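Local coordinates for anti-sigma-factor antagonist (STAS) domain protein (Moorella thermoacetica, PDB 3ZXN), which is an RsbS-type STAS-domain protein that probably serves as a scaffold component of the bacterial stressosome, a complex thought to control secondary messenger signalling, at residues Lys44-Asp49 / Leu76-Thr81. The protein carries 1 engineered substitution. Sequence-based numbering, arbitrary orientation. Where two conformers were deposited one is given.
Sequences KGLVID and LPFVLT
Leu46 and Ile48 alternate with Pro77, Val79 and Thr81 in a parallel ladder of four backbone hydrogen bonds, from Leu46 N to Pro77 O (2.8 Å) through Thr81 N to Ile48 O (2.9 Å), the strand axes diverging by just 15°. On one face, the CD1 and CE1 atoms of Phe78 touch two aliphatic neighbours of the facing strand: Leu46 runs alongside the ring, CG 3.7 Å from Phe78 CD1, while Ile48 crosses it, its CG1 in the ring plane at the edge and its CD1 3.6 Å from Phe78 CE1. With CG anti to the backbone N (chi1 171°), the ring is carried alongside Leu46. Ile67 of helix 58-74 covers Leu46 and Ile48. On the other face, in the conformers given, Val79 CG1 meets both methyls of Val47. There Thr81 OG1 donates to Asp49 OD2 (2.8 Å), reaching its anti side 21° out of the carboxylate plane; Asp49 OD1 bonds Ser51 OG. With Asp49 replaced by an alanine, both hydroxyls would probably lose their carboxylate partner, and Thr81 would be freer to turn. Parallel strands joined through helix 58-74 form a beta-alpha-beta unit, here in the central sheet of the STAS fold.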
ATOM      1  N   LYS A  44      13.269  -2.230   3.352  1.00 29.13           N
ATOM      2  CA  LYS A  44      13.583  -2.649   1.991  1.00 31.01           C
ATOM      3  C   LYS A  44      12.411  -2.413   1.053  1.00 25.87           C
ATOM      4  O   LYS A  44      12.552  -2.499  -0.169  1.00 27.12           O
ATOM      5  CB  LYS A  44      13.974  -4.137   1.945  1.00 30.06           C
ATOM      6  CG  LYS A  44      15.306  -4.458   2.617  1.00 36.76           C
ATOM      7  CD  LYS A  44      15.594  -5.976   2.559  1.00 35.32           C
ATOM      8  CE  LYS A  44      16.956  -6.303   3.149  1.00 47.67           C
ATOM      9  NZ  LYS A  44      17.310  -7.744   2.946  1.00 47.34           N
ATOM     10  N   GLY A  45      11.244  -2.137   1.619  1.00 28.36           N
ATOM     11  CA  GLY A  45      10.063  -1.989   0.786  1.00 25.53           C
ATOM     12  C   GLY A  45       8.780  -1.987   1.585  1.00 24.25           C
ATOM     13  O   GLY A  45       8.794  -2.163   2.797  1.00 26.11           O
ATOM     14  N   LEU A  46       7.668  -1.805   0.881  1.00 21.06           N
ATOM     15  CA  LEU A  46       6.384  -1.632   1.508  1.00 22.12           C
ATOM     16  C   LEU A  46       5.327  -2.413   0.726  1.00 21.73           C
ATOM     17  O   LEU A  46       5.231  -2.291  -0.494  1.00 25.17           O
ATOM     18  CB  LEU A  46       6.023  -0.127   1.539  1.00 19.96           C
ATOM     19  CG  LEU A  46       4.589   0.254   1.896  1.00 22.24           C
ATOM     20  CD1 LEU A  46       4.255  -0.242   3.275  1.00 23.25           C
ATOM     21  CD2 LEU A  46       4.390   1.782   1.821  1.00 26.09           C
ATOM     22  N   VAL A  47       4.547  -3.215   1.442  1.00 23.33           N
ATOM     23  CA  VAL A  47       3.420  -3.945   0.852  0.71 22.86           C
ATOM     24  C   VAL A  47       2.140  -3.528   1.549  1.00 21.10           C
ATOM     25  O   VAL A  47       2.053  -3.580   2.778  1.00 24.52           O
ATOM     26  CB  VAL A  47       3.545  -5.484   1.031  0.71 24.30           C
ATOM     27  CG1 VAL A  47       2.435  -6.192   0.236  0.71 19.74           C
ATOM     28  CG2 VAL A  47       4.920  -5.971   0.619  0.71 27.32           C
ATOM     29  N   ILE A  48       1.144  -3.103   0.775  1.00 22.61           N
ATOM     30  CA  ILE A  48      -0.132  -2.742   1.372  1.00 19.64           C
ATOM     31  C   ILE A  48      -1.250  -3.537   0.713  1.00 21.71           C
ATOM     32  O   ILE A  48      -1.401  -3.492  -0.500  1.00 22.03           O
ATOM     33  CB  ILE A  48      -0.462  -1.247   1.201  1.00 20.52           C
ATOM     34  CG1 ILE A  48       0.579  -0.377   1.917  1.00 22.73           C
ATOM     35  CG2 ILE A  48      -1.864  -0.986   1.736  1.00 23.86           C
ATOM     36  CD1 ILE A  48       0.287   1.172   1.772  1.00 23.02           C
ATOM     37  N   ASP A  49      -2.033  -4.250   1.520  1.00 25.03           N
ATOM     38  CA  ASP A  49      -3.114  -5.080   0.987  1.00 26.81           C
ATOM     39  C   ASP A  49      -4.462  -4.442   1.275  1.00 23.63           C
ATOM     40  O   ASP A  49      -4.736  -4.040   2.403  1.00 25.67           O
ATOM     41  CB  ASP A  49      -3.079  -6.500   1.573  1.00 23.67           C
ATOM     42  CG  ASP A  49      -4.158  -7.397   0.984  1.00 25.75           C
ATOM     43  OD1 ASP A  49      -5.317  -7.322   1.445  1.00 26.96           O
ATOM     44  OD2 ASP A  49      -3.841  -8.170   0.060  1.00 26.82           O
ATOM     45  N   LEU A  76      11.618   3.859  -2.059  1.00 30.20           N
ATOM     46  CA  LEU A  76      11.104   2.676  -1.367  1.00 27.32           C
ATOM     47  C   LEU A  76      10.223   1.849  -2.301  1.00 25.94           C
ATOM     48  O   LEU A  76       9.156   2.297  -2.715  1.00 25.07           O
ATOM     49  CB  LEU A  76      10.316   3.099  -0.120  1.00 28.87           C
ATOM     50  CG  LEU A  76       9.742   1.999   0.776  1.00 31.53           C
ATOM     51  CD1 LEU A  76      10.851   1.209   1.495  1.00 27.50           C
ATOM     52  CD2 LEU A  76       8.780   2.610   1.783  1.00 32.62           C
ATOM     53  N   PRO A  77      10.679   0.638  -2.668  1.00 27.91           N
ATOM     54  CA  PRO A  77       9.804  -0.224  -3.470  1.00 25.16           C
ATOM     55  C   PRO A  77       8.430  -0.414  -2.822  1.00 22.77           C
ATOM     56  O   PRO A  77       8.349  -0.641  -1.623  1.00 26.69           O
ATOM     57  CB  PRO A  77      10.572  -1.565  -3.490  1.00 29.16           C
ATOM     58  CG  PRO A  77      12.013  -1.152  -3.425  1.00 32.05           C
ATOM     59  CD  PRO A  77      12.030   0.066  -2.511  1.00 26.60           C
ATOM     60  N   PHE A  78       7.370  -0.363  -3.621  1.00 23.16           N
ATOM     61  CA  PHE A  78       6.015  -0.384  -3.092  1.00 22.01           C
ATOM     62  C   PHE A  78       5.138  -1.282  -3.954  1.00 25.02           C
ATOM     63  O   PHE A  78       5.132  -1.135  -5.165  1.00 26.79           O
ATOM     64  CB  PHE A  78       5.449   1.056  -3.097  1.00 22.08           C
ATOM     65  CG  PHE A  78       3.980   1.146  -2.785  1.00 25.33           C
ATOM     66  CD1 PHE A  78       3.458   0.577  -1.637  1.00 29.54           C
ATOM     67  CD2 PHE A  78       3.120   1.842  -3.620  1.00 29.14           C
ATOM     68  CE1 PHE A  78       2.095   0.675  -1.344  1.00 27.55           C
ATOM     69  CE2 PHE A  78       1.767   1.951  -3.318  1.00 34.48           C
ATOM     70  CZ  PHE A  78       1.256   1.363  -2.185  1.00 27.78           C
ATOM     71  N   VAL A  79       4.416  -2.213  -3.328  1.00 24.53           N
ATOM     72  CA  VAL A  79       3.462  -3.044  -4.052  0.67 24.40           C
ATOM     73  C   VAL A  79       2.090  -3.004  -3.370  1.00 23.85           C
ATOM     74  O   VAL A  79       1.985  -3.076  -2.147  1.00 23.09           O
ATOM     75  CB  VAL A  79       3.984  -4.510  -4.248  0.67 26.42           C
ATOM     76  CG1 VAL A  79       4.198  -5.190  -2.918  0.67 23.81           C
ATOM     77  CG2 VAL A  79       3.041  -5.326  -5.144  0.67 25.79           C
ATOM     78  N   LEU A  80       1.046  -2.848  -4.184  1.00 21.32           N
ATOM     79  CA  LEU A  80      -0.331  -2.805  -3.709  1.00 22.31           C
ATOM     80  C   LEU A  80      -0.961  -4.148  -4.065  1.00 24.24           C
ATOM     81  O   LEU A  80      -0.800  -4.609  -5.193  1.00 24.95           O
ATOM     82  CB  LEU A  80      -1.102  -1.680  -4.413  1.00 23.13           C
ATOM     83  CG  LEU A  80      -2.544  -1.423  -3.971  1.00 23.78           C
ATOM     84  CD1 LEU A  80      -2.583  -0.895  -2.532  1.00 26.50           C
ATOM     85  CD2 LEU A  80      -3.253  -0.454  -4.926  1.00 22.68           C
ATOM     86  N   THR A  81      -1.641  -4.773  -3.105  1.00 20.76           N
ATOM     87  CA  THR A  81      -2.130  -6.141  -3.285  1.00 24.67           C
ATOM     88  C   THR A  81      -3.604  -6.303  -2.908  1.00 25.24           C
ATOM     89  O   THR A  81      -4.166  -5.479  -2.177  1.00 22.49           O
ATOM     90  CB  THR A  81      -1.269  -7.191  -2.479  1.00 24.15           C
ATOM     91  OG1 THR A  81      -1.494  -7.051  -1.075  1.00 21.58           O
ATOM     92  CG2 THR A  81       0.226  -7.032  -2.757  1.00 21.08           C
TER